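PDB 1ZPV: UPF0237 protein SP_0238 from Streptococcus pneumoniae, which is of unknown function but carries an ACT domain, a fold that in many relatives serves as a regulatory module binding small ligands such as amino acids. Local coordinates for residues Ile26-Ile36 with Met48-Gln57. Residues are numbered along the deposited sequence; the frame is centred on the assembly and turned at random. Where two conformers were deposited one is given.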
ATOM      1  N   ILE C  26       8.849  14.088 -16.261  1.00 16.85           N
ATOM      2  CA  ILE C  26       8.790  15.122 -15.200  1.00 17.37           C
ATOM      3  C   ILE C  26       9.743  16.305 -15.504  1.00 17.46           C
ATOM      4  O   ILE C  26       9.350  17.472 -15.414  1.00 17.81           O
ATOM      5  CB  ILE C  26       9.072  14.497 -13.816  1.00 17.54           C
ATOM      6  CG1 ILE C  26       7.989  13.491 -13.414  1.00 17.61           C
ATOM      7  CG2 ILE C  26       9.257  15.541 -12.734  1.00 17.02           C
ATOM      8  CD1 ILE C  26       8.413  12.695 -12.162  1.00 16.35           C
ATOM      9  N   ALA C  27      10.987  16.010 -15.883  1.00 18.25           N
ATOM     10  CA  ALA C  27      11.949  17.050 -16.262  1.00 18.86           C
ATOM     11  C   ALA C  27      11.519  17.815 -17.553  1.00 19.90           C
ATOM     12  O   ALA C  27      11.639  19.035 -17.605  1.00 19.20           O
ATOM     13  CB  ALA C  27      13.351  16.447 -16.425  1.00 17.01           C
ATOM     14  N   GLU C  28      10.978  17.107 -18.548  1.00 21.22           N
ATOM     15  CA  GLU C  28      10.471  17.750 -19.790  1.00 23.19           C
ATOM     16  C   GLU C  28       9.375  18.769 -19.482  1.00 22.65           C
ATOM     17  O   GLU C  28       9.294  19.850 -20.091  1.00 23.55           O
ATOM     18  CB  GLU C  28       9.968  16.711 -20.816  1.00 24.41           C
ATOM     19  CG  GLU C  28       9.231  17.326 -22.057  1.00 27.76           C
ATOM     20  CD  GLU C  28       8.050  16.445 -22.561  1.00 32.99           C
ATOM     21  OE1 GLU C  28       8.296  15.556 -23.415  1.00 35.82           O
ATOM     22  OE2 GLU C  28       6.895  16.624 -22.098  1.00 30.33           O
ATOM     23  N   LEU C  29       8.547  18.437 -18.495  1.00 21.28           N
ATOM     24  CA  LEU C  29       7.489  19.322 -18.048  1.00 20.78           C
ATOM     25  C   LEU C  29       7.968  20.452 -17.146  1.00 20.24           C
ATOM     26  O   LEU C  29       7.146  21.231 -16.675  1.00 21.10           O
ATOM     27  CB  LEU C  29       6.413  18.499 -17.329  1.00 20.33           C
ATOM     28  CG  LEU C  29       5.577  17.583 -18.265  1.00 20.66           C
ATOM     29  CD1 LEU C  29       4.818  16.638 -17.384  1.00 18.55           C
ATOM     30  CD2 LEU C  29       4.617  18.299 -19.244  1.00 19.85           C
ATOM     31  N   GLY C  30       9.283  20.490 -16.908  1.00 19.62           N
ATOM     32  CA  GLY C  30       9.954  21.481 -16.069  1.00 19.58           C
ATOM     33  C   GLY C  30       9.587  21.378 -14.595  1.00 19.96           C
ATOM     34  O   GLY C  30       9.619  22.395 -13.885  1.00 19.43           O
ATOM     35  N   LEU C  31       9.256  20.168 -14.126  1.00 17.51           N
ATOM     36  CA  LEU C  31       8.888  19.978 -12.722  1.00 18.07           C
ATOM     37  C   LEU C  31      10.104  19.467 -11.923  1.00 18.10           C
ATOM     38  O   LEU C  31      10.964  18.759 -12.475  1.00 16.92           O
ATOM     39  CB  LEU C  31       7.689  19.046 -12.564  1.00 17.75           C
ATOM     40  CG  LEU C  31       6.431  19.361 -13.380  1.00 17.91           C
ATOM     41  CD1 LEU C  31       5.440  18.197 -13.249  1.00 18.08           C
ATOM     42  CD2 LEU C  31       5.808  20.675 -12.918  1.00 18.32           C
ATOM     43  N   ASN C  32      10.196  19.874 -10.666  1.00 17.99           N
ATOM     44  CA  ASN C  32      11.213  19.318  -9.739  1.00 19.78           C
ATOM     45  C   ASN C  32      10.786  17.993  -9.080  1.00 19.47           C
ATOM     46  O   ASN C  32       9.653  17.880  -8.655  1.00 20.46           O
ATOM     47  CB  ASN C  32      11.486  20.336  -8.620  1.00 20.92           C
ATOM     48  CG  ASN C  32      11.896  21.657  -9.160  1.00 22.15           C
ATOM     49  OD1 ASN C  32      12.873  21.747  -9.906  1.00 23.90           O
ATOM     50  ND2 ASN C  32      11.147  22.695  -8.819  1.00 24.87           N
ATOM     51  N   ILE C  33      11.694  17.026  -8.958  1.00 18.86           N
ATOM     52  CA  ILE C  33      11.451  15.859  -8.114  1.00 18.84           C
ATOM     53  C   ILE C  33      11.957  16.118  -6.677  1.00 19.20           C
ATOM     54  O   ILE C  33      13.161  16.037  -6.409  1.00 20.01           O
ATOM     55  CB  ILE C  33      12.160  14.610  -8.685  1.00 18.73           C
ATOM     56  CG1 ILE C  33      11.757  14.385 -10.149  1.00 19.09           C
ATOM     57  CG2 ILE C  33      11.913  13.345  -7.766  1.00 18.77           C
ATOM     58  CD1 ILE C  33      12.506  13.173 -10.844  1.00 21.79           C
ATOM     59  N   ASP C  34      11.041  16.425  -5.759  1.00 18.91           N
ATOM     60  CA  ASP C  34      11.399  16.606  -4.351  1.00 19.40           C
ATOM     61  C   ASP C  34      11.694  15.294  -3.636  1.00 18.72           C
ATOM     62  O   ASP C  34      12.491  15.247  -2.691  1.00 18.46           O
ATOM     63  CB  ASP C  34      10.272  17.351  -3.652  1.00 20.05           C
ATOM     64  CG  ASP C  34      10.029  18.713  -4.283  1.00 20.97           C
ATOM     65  OD1 ASP C  34      10.999  19.449  -4.437  1.00 23.58           O
ATOM     66  OD2 ASP C  34       8.886  19.011  -4.665  1.00 23.62           O
ATOM     67  N   ASP C  35      11.029  14.226  -4.069  1.00 18.12           N
ATOM     68  CA  ASP C  35      11.255  12.908  -3.477  1.00 18.27           C
ATOM     69  C   ASP C  35      10.707  11.848  -4.417  1.00 17.90           C
ATOM     70  O   ASP C  35       9.811  12.118  -5.236  1.00 18.07           O
ATOM     71  CB  ASP C  35      10.586  12.749  -2.092  1.00 17.98           C
ATOM     72  CG  ASP C  35      11.318  11.721  -1.196  1.00 22.59           C
ATOM     73  OD1 ASP C  35      12.170  10.971  -1.733  1.00 24.31           O
ATOM     74  OD2 ASP C  35      10.996  11.634   0.022  1.00 23.49           O
ATOM     75  N   ILE C  36      11.257  10.652  -4.292  1.00 18.04           N
ATOM     76  CA  ILE C  36      10.877   9.527  -5.185  1.00 19.63           C
ATOM     77  C   ILE C  36      11.108   8.219  -4.438  1.00 19.29           C
ATOM     78  O   ILE C  36      11.965   8.129  -3.513  1.00 18.62           O
ATOM     79  CB  ILE C  36      11.663   9.611  -6.526  1.00 19.79           C
ATOM     80  CG1 ILE C  36      11.061   8.714  -7.627  1.00 22.00           C
ATOM     81  CG2 ILE C  36      13.197   9.356  -6.339  1.00 20.07           C
ATOM     82  CD1 ILE C  36      11.651   8.967  -8.994  1.00 23.74           C
HETATM   83  N   MSE C  48       6.512   6.175  -6.790  1.00 22.44           N
HETATM   84  CA  MSE C  48       5.797   7.359  -6.382  1.00 24.56           C
HETATM   85  C   MSE C  48       6.785   8.498  -6.313  1.00 22.85           C
HETATM   86  O   MSE C  48       7.970   8.282  -5.980  1.00 22.37           O
HETATM   87  CB  MSE C  48       5.094   7.099  -5.062  1.00 26.55           C
HETATM   88  CG  MSE C  48       3.906   6.144  -5.225  1.00 34.97           C
HETATM   89 SE   MSE C  48       2.810   5.993  -3.651  0.70 51.46          SE
HETATM   90  CE  MSE C  48       1.200   5.434  -4.365  1.00 47.72           C
ATOM     91  N   ALA C  49       6.325   9.697  -6.685  1.00 21.46           N
ATOM     92  CA  ALA C  49       7.189  10.872  -6.699  1.00 19.59           C
ATOM     93  C   ALA C  49       6.396  12.087  -6.248  1.00 19.45           C
ATOM     94  O   ALA C  49       5.211  12.230  -6.565  1.00 18.57           O
ATOM     95  CB  ALA C  49       7.787  11.139  -8.078  1.00 19.15           C
ATOM     96  N   VAL C  50       7.065  12.937  -5.504  1.00 17.26           N
ATOM     97  CA  VAL C  50       6.497  14.215  -5.109  1.00 17.71           C
ATOM     98  C   VAL C  50       7.251  15.215  -5.940  1.00 17.99           C
ATOM     99  O   VAL C  50       8.489  15.238  -5.926  1.00 18.16           O
ATOM    100  CB  VAL C  50       6.654  14.510  -3.590  1.00 17.08           C
ATOM    101  CG1 VAL C  50       6.355  16.019  -3.266  1.00 15.88           C
ATOM    102  CG2 VAL C  50       5.724  13.620  -2.766  1.00 17.94           C
ATOM    103  N   VAL C  51       6.484  16.030  -6.661  1.00 17.59           N
ATOM    104  CA  VAL C  51       7.034  16.958  -7.637  1.00 18.01           C
ATOM    105  C   VAL C  51       6.516  18.359  -7.291  1.00 18.64           C
ATOM    106  O   VAL C  51       5.505  18.520  -6.576  1.00 19.29           O
ATOM    107  CB  VAL C  51       6.639  16.505  -9.093  1.00 16.64           C
ATOM    108  CG1 VAL C  51       7.269  15.073  -9.406  1.00 14.08           C
ATOM    109  CG2 VAL C  51       5.094  16.505  -9.280  1.00 15.70           C
ATOM    110  N   SER C  52       7.231  19.374  -7.749  1.00 19.31           N
ATOM    111  CA  SER C  52       6.820  20.768  -7.510  1.00 19.37           C
ATOM    112  C   SER C  52       7.320  21.689  -8.611  1.00 20.51           C
ATOM    113  O   SER C  52       8.219  21.321  -9.423  1.00 19.10           O
ATOM    114  CB  SER C  52       7.342  21.250  -6.145  1.00 19.54           C
ATOM    115  OG  SER C  52       8.762  21.295  -6.151  1.00 20.08           O
ATOM    116  N   SER C  53       6.714  22.869  -8.662  1.00 20.26           N
ATOM    117  CA  SER C  53       7.145  23.930  -9.557  1.00 22.16           C
ATOM    118  C   SER C  53       7.009  25.254  -8.823  1.00 22.61           C
ATOM    119  O   SER C  53       6.144  25.394  -7.963  1.00 21.47           O
ATOM    120  CB  SER C  53       6.252  23.968 -10.791  1.00 22.43           C
ATOM    121  OG  SER C  53       6.689  24.977 -11.716  1.00 25.31           O
ATOM    122  N   ASP C  54       7.819  26.233  -9.196  1.00 24.54           N
ATOM    123  CA  ASP C  54       7.618  27.604  -8.699  1.00 26.84           C
ATOM    124  C   ASP C  54       6.556  28.389  -9.471  1.00 27.66           C
ATOM    125  O   ASP C  54       6.252  29.529  -9.118  1.00 29.17           O
ATOM    126  CB  ASP C  54       8.947  28.371  -8.546  0.50 27.02           C
ATOM    127  CG  ASP C  54       9.555  28.810  -9.872  0.50 28.65           C
ATOM    128  OD1 ASP C  54       8.998  28.514 -10.950  0.50 30.33           O
ATOM    129  OD2 ASP C  54      10.618  29.474  -9.832  0.50 32.17           O
ATOM    130  N   GLU C  55       6.008  27.781 -10.529  1.00 28.48           N
ATOM    131  CA  GLU C  55       4.897  28.356 -11.289  1.00 29.10           C
ATOM    132  C   GLU C  55       3.646  27.512 -11.078  1.00 27.84           C
ATOM    133  O   GLU C  55       3.741  26.295 -10.900  1.00 26.25           O
ATOM    134  CB  GLU C  55       5.211  28.383 -12.784  1.00 29.55           C
ATOM    135  CG  GLU C  55       6.667  28.169 -13.106  1.00 35.49           C
ATOM    136  CD  GLU C  55       7.272  29.317 -13.869  1.00 42.52           C
ATOM    137  OE1 GLU C  55       6.698  30.436 -13.810  1.00 45.61           O
ATOM    138  OE2 GLU C  55       8.338  29.103 -14.509  1.00 45.43           O
ATOM    139  N   LYS C  56       2.479  28.162 -11.088  1.00 26.90           N
ATOM    140  CA  LYS C  56       1.208  27.445 -11.036  1.00 26.82           C
ATOM    141  C   LYS C  56       1.115  26.617 -12.307  1.00 25.45           C
ATOM    142  O   LYS C  56       1.615  27.041 -13.364  1.00 25.73           O
ATOM    143  CB  LYS C  56       0.018  28.421 -10.948  1.00 27.62           C
ATOM    144  CG  LYS C  56       0.003  29.277  -9.662  1.00 32.29           C
ATOM    145  CD  LYS C  56      -0.286  28.404  -8.439  1.00 36.49           C
ATOM    146  CE  LYS C  56      -0.312  29.199  -7.144  1.00 39.10           C
ATOM    147  NZ  LYS C  56      -0.231  28.261  -5.996  1.00 40.06           N
ATOM    148  N   GLN C  57       0.516  25.436 -12.181  1.00 23.47           N
ATOM    149  CA  GLN C  57       0.350  24.503 -13.291  1.00 21.93           C
ATOM    150  C   GLN C  57      -1.134  24.270 -13.531  1.00 21.85           C
ATOM    151  O   GLN C  57      -1.997  24.735 -12.748  1.00 23.20           O
ATOM    152  CB  GLN C  57       1.079  23.166 -13.009  1.00 20.95           C
ATOM    153  CG  GLN C  57       2.583  23.298 -12.767  1.00 22.36           C
ATOM    154  CD  GLN C  57       3.300  23.786 -13.997  1.00 21.44           C
ATOM    155  OE1 GLN C  57       2.988  23.345 -15.099  1.00 22.68           O
ATOM    156  NE2 GLN C  57       4.234  24.734 -13.830  1.00 22.51           N
TER
HETATM  157  O   HOH W   1       8.416  24.632 -13.483  1.00 44.17           O
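V51 packs its CG1 against the end of I26, 3.8 Å from CD1, and so ties helix 18-28 to the sheet of this ACT domain, a ferredoxin-like fold with two helices packed on a four-stranded antiparallel sheet. Beside it L31, the residue after G30, whose positive phi closes the helix in a Schellman motif, lays CD2 against S53 CB (3.9 Å) and the bent chain of Q57; L31 and Q57 lie alongside each other, pointing opposite ways. The contact illustrates how the outermost strand of the sheet within this chain can kink and keep its partner. N32 and S52 form an ordinary antiparallel hydrogen-bonded pair, but D34 and D35 then share V50 in a classic beta bulge. V50 O takes D34 N at 2.8 Å and D35 N more weakly, while V50 N returns a bond to D35 O (2.9 Å). With CG beside its own backbone N (chi1 -60°), D34 reaches its carboxylate across to S52 on the neighbouring strand; K5 of strand 4-12 forms a salt bridge with the same carboxylate, at OD2. On the face that carries V50 and D35, L41 of the second subunit packs against both. The S52 hydroxyl donates to the syn lone pair of D34 OD2, with OG 2.7 Å away.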